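Local atomic coordinates of Alpha/beta hydrolase (Paenibacillus sp. VTT E-133280, PDB entry 6TJ2), a protein that probably hydrolyses methyl salicylate to salicylic acid, as an extracellular esterase of the alpha/beta-hydrolase family resembling tobacco salicylic acid binding protein 2. Residues 199-204 against 267-272; 247-250 against 254-257. One frame throughout, in Å; residues are numbered along the deposited sequence.

Interaction 1. Residues 199-204 against 267-272; sequences YKQAPP and TVRTEP
Gln201 and Arg269 meet by the ends of their long side chains, bridging backbones whose CA atoms, Gln201 CA and Arg269 CA, stay 11.6 Å apart. The contact is one of van der Waals packing between polar groups: Gln201 NE2 comes within 3.3 Å of Arg269 NH2, but both nitrogens are donors and no hydrogen bond joins them. The two chains run past each other in opposite directions, the amide nearly perpendicular to the guanidinium (84°) and reaching it obliquely. Extended beyond CG, the Gln201 chain carries its amide alongside the arginine end, and the more basal Gln201 CB also lies near Arg269 NH2, at 4.2 Å. In the alpha/beta-hydrolase fold this joins the end of helix 192-200, in the helical region inserted after strand 134-139, to the short helix 267-270 that follows the last strand of the central sheet. Arg269 NH1 donates to the carbonyl oxygen of Met265, which ties the guanidinium back to its own side; the Arg269 side chain also touches Phe59, Glu62 and Phe198. On the other segment a backbone bond from Ala202 N to Tyr199 O (3.0 Å) closes the turn that carries Gln201.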
loop_
_atom_site.group_PDB
_atom_site.type_symbol
_atom_site.label_atom_id
_atom_site.label_comp_id
_atom_site.label_asym_id
_atom_site.label_seq_id
_atom_site.Cartn_x
_atom_site.Cartn_y
_atom_site.Cartn_z
ATOM N N TYR A 199 -10.686 -18.460 -16.444
ATOM C CA TYR A 199 -9.676 -19.513 -16.668
ATOM C C TYR A 199 -9.879 -20.139 -18.042
ATOM O O TYR A 199 -8.880 -20.417 -18.749
ATOM C CB TYR A 199 -9.740 -20.556 -15.560
ATOM C CG TYR A 199 -8.637 -21.571 -15.597
ATOM C CD1 TYR A 199 -7.309 -21.197 -15.441
ATOM C CD2 TYR A 199 -8.916 -22.914 -15.808
ATOM C CE1 TYR A 199 -6.296 -22.145 -15.437
ATOM C CE2 TYR A 199 -7.912 -23.849 -15.818
ATOM C CZ TYR A 199 -6.597 -23.480 -15.610
ATOM O OH TYR A 199 -5.611 -24.435 -15.642
ATOM N N LYS A 200 -11.141 -20.281 -18.442
ATOM C CA LYS A 200 -11.423 -20.864 -19.782
ATOM C C LYS A 200 -10.852 -19.934 -20.858
ATOM O O LYS A 200 -10.623 -20.432 -21.987
ATOM C CB LYS A 200 -12.922 -21.060 -19.924
ATOM C CG LYS A 200 -13.539 -22.259 -19.224
ATOM C CD LYS A 200 -15.034 -22.274 -19.253
ATOM C CE LYS A 200 -15.629 -23.557 -18.738
ATOM N NZ LYS A 200 -17.105 -23.488 -18.718
ATOM N N GLN A 201 -10.697 -18.644 -20.601
ATOM C CA GLN A 201 -10.165 -17.635 -21.529
ATOM C C GLN A 201 -8.676 -17.405 -21.316
ATOM O O GLN A 201 -8.140 -16.369 -21.890
ATOM C CB GLN A 201 -10.936 -16.308 -21.408
ATOM C CG GLN A 201 -12.411 -16.392 -21.695
ATOM C CD GLN A 201 -13.030 -15.019 -21.537
ATOM O OE1 GLN A 201 -14.170 -14.905 -21.085
ATOM N NE2 GLN A 201 -12.295 -13.957 -21.884
ATOM N N ALA A 202 -7.970 -18.227 -20.573
ATOM C CA ALA A 202 -6.531 -18.090 -20.268
ATOM C C ALA A 202 -5.777 -19.245 -20.916
ATOM O O ALA A 202 -5.530 -20.252 -20.275
ATOM C CB ALA A 202 -6.295 -18.011 -18.762
ATOM N N PRO A 203 -5.390 -19.116 -22.192
ATOM C CA PRO A 203 -4.759 -20.243 -22.885
ATOM C C PRO A 203 -3.346 -20.490 -22.442
ATOM O O PRO A 203 -2.711 -19.624 -21.831
ATOM C CB PRO A 203 -4.767 -19.872 -24.367
ATOM C CG PRO A 203 -5.067 -18.421 -24.404
ATOM C CD PRO A 203 -5.646 -17.983 -23.083
ATOM N N PRO A 204 -2.811 -21.686 -22.705
ATOM C CA PRO A 204 -1.398 -21.944 -22.419
ATOM C C PRO A 204 -0.520 -20.926 -23.116
ATOM O O PRO A 204 -0.840 -20.466 -24.225
ATOM C CB PRO A 204 -1.156 -23.357 -23.009
ATOM C CG PRO A 204 -2.535 -23.995 -22.964
ATOM C CD PRO A 204 -3.483 -22.865 -23.329
ATOM N N THR A 267 -10.650 -7.404 -12.966
ATOM C CA THR A 267 -11.218 -6.046 -12.919
ATOM C C THR A 267 -11.438 -5.485 -14.292
ATOM O O THR A 267 -12.410 -4.735 -14.501
ATOM C CB THR A 267 -10.320 -5.171 -12.046
ATOM O OG1 THR A 267 -9.899 -5.918 -10.894
ATOM C CG2 THR A 267 -11.004 -3.888 -11.585
ATOM N N VAL A 268 -10.600 -5.826 -15.246
ATOM C CA VAL A 268 -10.817 -5.308 -16.631
ATOM C C VAL A 268 -12.110 -5.872 -17.204
ATOM O O VAL A 268 -12.657 -5.337 -18.206
ATOM C CB VAL A 268 -9.654 -5.606 -17.587
ATOM C CG1 VAL A 268 -8.427 -4.850 -17.122
ATOM C CG2 VAL A 268 -9.428 -7.087 -17.781
ATOM N N ARG A 269 -12.631 -6.969 -16.659
ATOM C CA ARG A 269 -13.921 -7.570 -17.113
ATOM C C ARG A 269 -15.057 -7.062 -16.263
ATOM O O ARG A 269 -16.128 -6.785 -16.834
ATOM C CB ARG A 269 -13.919 -9.093 -17.032
ATOM C CG ARG A 269 -13.223 -9.715 -18.214
ATOM C CD ARG A 269 -11.837 -10.129 -17.819
ATOM N NE ARG A 269 -11.301 -10.881 -18.936
ATOM C CZ ARG A 269 -10.413 -11.858 -18.829
ATOM N NH1 ARG A 269 -9.810 -12.135 -17.696
ATOM N NH2 ARG A 269 -10.095 -12.527 -19.911
ATOM N N THR A 270 -14.897 -6.936 -14.952
ATOM C CA THR A 270 -16.032 -6.650 -14.036
ATOM C C THR A 270 -16.241 -5.165 -13.838
ATOM O O THR A 270 -17.362 -4.782 -13.471
ATOM C CB THR A 270 -15.854 -7.415 -12.727
ATOM O OG1 THR A 270 -14.624 -6.934 -12.178
ATOM C CG2 THR A 270 -15.777 -8.910 -12.952
ATOM N N GLU A 271 -15.210 -4.344 -13.913
ATOM C CA GLU A 271 -15.288 -2.906 -13.666
ATOM C C GLU A 271 -14.677 -2.159 -14.807
ATOM O O GLU A 271 -13.795 -1.328 -14.616
ATOM C CB GLU A 271 -14.611 -2.527 -12.344
ATOM C CG GLU A 271 -15.239 -3.179 -11.130
ATOM C CD GLU A 271 -16.629 -2.684 -10.747
ATOM O OE1 GLU A 271 -17.074 -1.631 -11.248
ATOM O OE2 GLU A 271 -17.291 -3.346 -9.854
ATOM N N PRO A 272 -15.142 -2.374 -16.057
ATOM C CA PRO A 272 -14.481 -1.780 -17.213
ATOM C C PRO A 272 -14.601 -0.262 -17.246
ATOM O O PRO A 272 -13.717 0.390 -17.806
ATOM C CB PRO A 272 -15.149 -2.449 -18.434
ATOM C CG PRO A 272 -16.519 -2.907 -17.883
ATOM C CD PRO A 272 -16.231 -3.283 -16.437
#

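Interaction 2. Residues 247-250 against 254-257; sequences TQSS and VFRF
Phe255 turns CG in over its own main chain, flanked by N and C (chi1 66°), and Ser249 OG takes the equivalent place on its residue (chi1 65°); both side chains leave their backbones toward the opposing segment. With both CB atoms directed across the contact, CZ and CE2 of the ring come up to helix 244-250. Ser249 CB lies 3.6 Å from Phe255 CZ and 4.0 Å from Phe255 CE1, while Ser249 OG is 3.7 Å from Phe255 CZ. On the neighbouring ring carbon the backbone takes over: Ser249 O comes within 3.3 Å of Phe255 CE2, approaching the ring obliquely. One serine thus meets the phenyl group with its methylene, its hydroxyl and its carbonyl oxygen, and no hydrogen bond crosses between the segments. The hydroxyl has its polar partner elsewhere, in His245 ND1 one turn back in the helix, and makes a further weak bond to the carbonyl of Pro246; His245 also stacks its ring on Phe257. Ser250 brings its backbone N to the margin of the contact, but its CB points away, and Ser250 OG donates to Thr247 O at 2.7 Å, tilted 22° from the carbonyl plane, a side-chain bond reaching back along the chain. Tyr228 of strand 226-231 touches both Ser249 and Phe255. Next along the chain, Arg256 forms a salt bridge with Asp184 of the second subunit, so this sheet edge also faces a protein neighbour. A helix packed against the residue just ahead of the following strand, across a short connecting loop, is the second half of a right-handed beta-alpha-beta crossover, here strand 226-231, helix 244-250 and strand 256-260 at one edge of the parallel alpha/beta-hydrolase sheet.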
loop_
_atom_site.group_PDB
_atom_site.type_symbol
_atom_site.label_atom_id
_atom_site.label_comp_id
_atom_site.label_asym_id
_atom_site.label_seq_id
_atom_site.Cartn_x
_atom_site.Cartn_y
_atom_site.Cartn_z
ATOM N N THR A 247 8.306 -2.269 -6.807
ATOM C CA THR A 247 9.503 -2.867 -7.427
ATOM C C THR A 247 9.520 -2.733 -8.943
ATOM O O THR A 247 10.446 -2.068 -9.491
ATOM C CB THR A 247 9.761 -4.297 -6.985
ATOM O OG1 THR A 247 10.014 -4.274 -5.580
ATOM C CG2 THR A 247 10.951 -4.906 -7.718
ATOM N N GLN A 248 8.563 -3.276 -9.667
ATOM C CA GLN A 248 8.618 -3.177 -11.156
ATOM C C GLN A 248 8.501 -1.706 -11.573
ATOM O O GLN A 248 9.297 -1.269 -12.470
ATOM C CB GLN A 248 7.560 -4.026 -11.841
ATOM C CG GLN A 248 7.812 -5.530 -11.733
ATOM C CD GLN A 248 9.091 -5.966 -12.407
ATOM O OE1 GLN A 248 10.050 -6.505 -11.797
ATOM N NE2 GLN A 248 9.200 -5.715 -13.674
ATOM N N SER A 249 7.612 -0.948 -10.983
ATOM C CA SER A 249 7.411 0.448 -11.399
ATOM C C SER A 249 8.695 1.222 -11.210
ATOM O O SER A 249 9.003 2.084 -12.034
ATOM C CB SER A 249 6.241 1.082 -10.694
ATOM O OG SER A 249 6.510 1.159 -9.302
ATOM N N SER A 250 9.473 0.954 -10.164
ATOM C CA SER A 250 10.715 1.731 -9.918
ATOM C C SER A 250 11.691 1.553 -11.061
ATOM O O SER A 250 12.597 2.437 -11.223
ATOM C CB SER A 250 11.344 1.343 -8.612
ATOM O OG SER A 250 11.910 0.050 -8.686
ATOM N N VAL A 254 11.643 8.012 -13.538
ATOM C CA VAL A 254 10.597 9.028 -13.322
ATOM C C VAL A 254 9.369 8.572 -14.112
ATOM O O VAL A 254 9.496 8.284 -15.307
ATOM C CB VAL A 254 11.068 10.434 -13.701
ATOM C CG1 VAL A 254 9.924 11.445 -13.640
ATOM C CG2 VAL A 254 12.218 10.882 -12.806
ATOM N N PHE A 255 8.242 8.509 -13.445
ATOM C CA PHE A 255 6.983 8.105 -14.108
ATOM C C PHE A 255 5.815 8.681 -13.339
ATOM O O PHE A 255 5.933 9.054 -12.146
ATOM C CB PHE A 255 6.894 6.566 -14.221
ATOM C CG PHE A 255 6.795 5.891 -12.885
ATOM C CD1 PHE A 255 5.577 5.574 -12.351
ATOM C CD2 PHE A 255 7.906 5.606 -12.131
ATOM C CE1 PHE A 255 5.469 4.998 -11.094
ATOM C CE2 PHE A 255 7.805 4.978 -10.905
ATOM C CZ PHE A 255 6.593 4.652 -10.385
ATOM N N ARG A 256 4.658 8.671 -13.960
ATOM C CA ARG A 256 3.400 9.059 -13.319
ATOM C C ARG A 256 2.704 7.848 -12.738
ATOM O O ARG A 256 2.354 6.909 -13.472
ATOM C CB ARG A 256 2.439 9.721 -14.304
ATOM C CG ARG A 256 1.152 10.248 -13.668
ATOM C CD ARG A 256 0.050 10.551 -14.687
ATOM N NE ARG A 256 0.542 11.570 -15.582
ATOM C CZ ARG A 256 -0.029 11.852 -16.761
ATOM N NH1 ARG A 256 -1.160 11.269 -17.095
ATOM N NH2 ARG A 256 0.559 12.698 -17.568
ATOM N N PHE A 257 2.576 7.824 -11.428
ATOM C CA PHE A 257 1.912 6.745 -10.711
ATOM C C PHE A 257 0.429 7.010 -10.595
ATOM O O PHE A 257 0.026 8.070 -10.082
ATOM C CB PHE A 257 2.511 6.603 -9.305
ATOM C CG PHE A 257 1.880 5.511 -8.473
ATOM C CD1 PHE A 257 1.967 4.169 -8.872
ATOM C CD2 PHE A 257 1.310 5.778 -7.230
ATOM C CE1 PHE A 257 1.368 3.177 -8.122
ATOM C CE2 PHE A 257 0.740 4.785 -6.468
ATOM C CZ PHE A 257 0.780 3.453 -6.902
#

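In the fold
From the N terminus the chain first builds the strands of the central sheet up to 134-139, then the helices that include 192-200. Interaction 1 starts at the end of that helix and closes a long loop, 62 residues between its segments, on reaching 267-272. Strand 226-231, helix 244-250 and edge strand 256-260 lie within this loop, and interaction 2 closes a far shorter one there, with three residues between 247-250 and 254-257. The contacts nest rather than cross. They lie about 25 Å apart, centre to centre, on opposite sides of the chain's centre: interaction 1 ties the inserted helices to the helix after the sheet, interaction 2 a crossover helix to the lead-in of the edge strand.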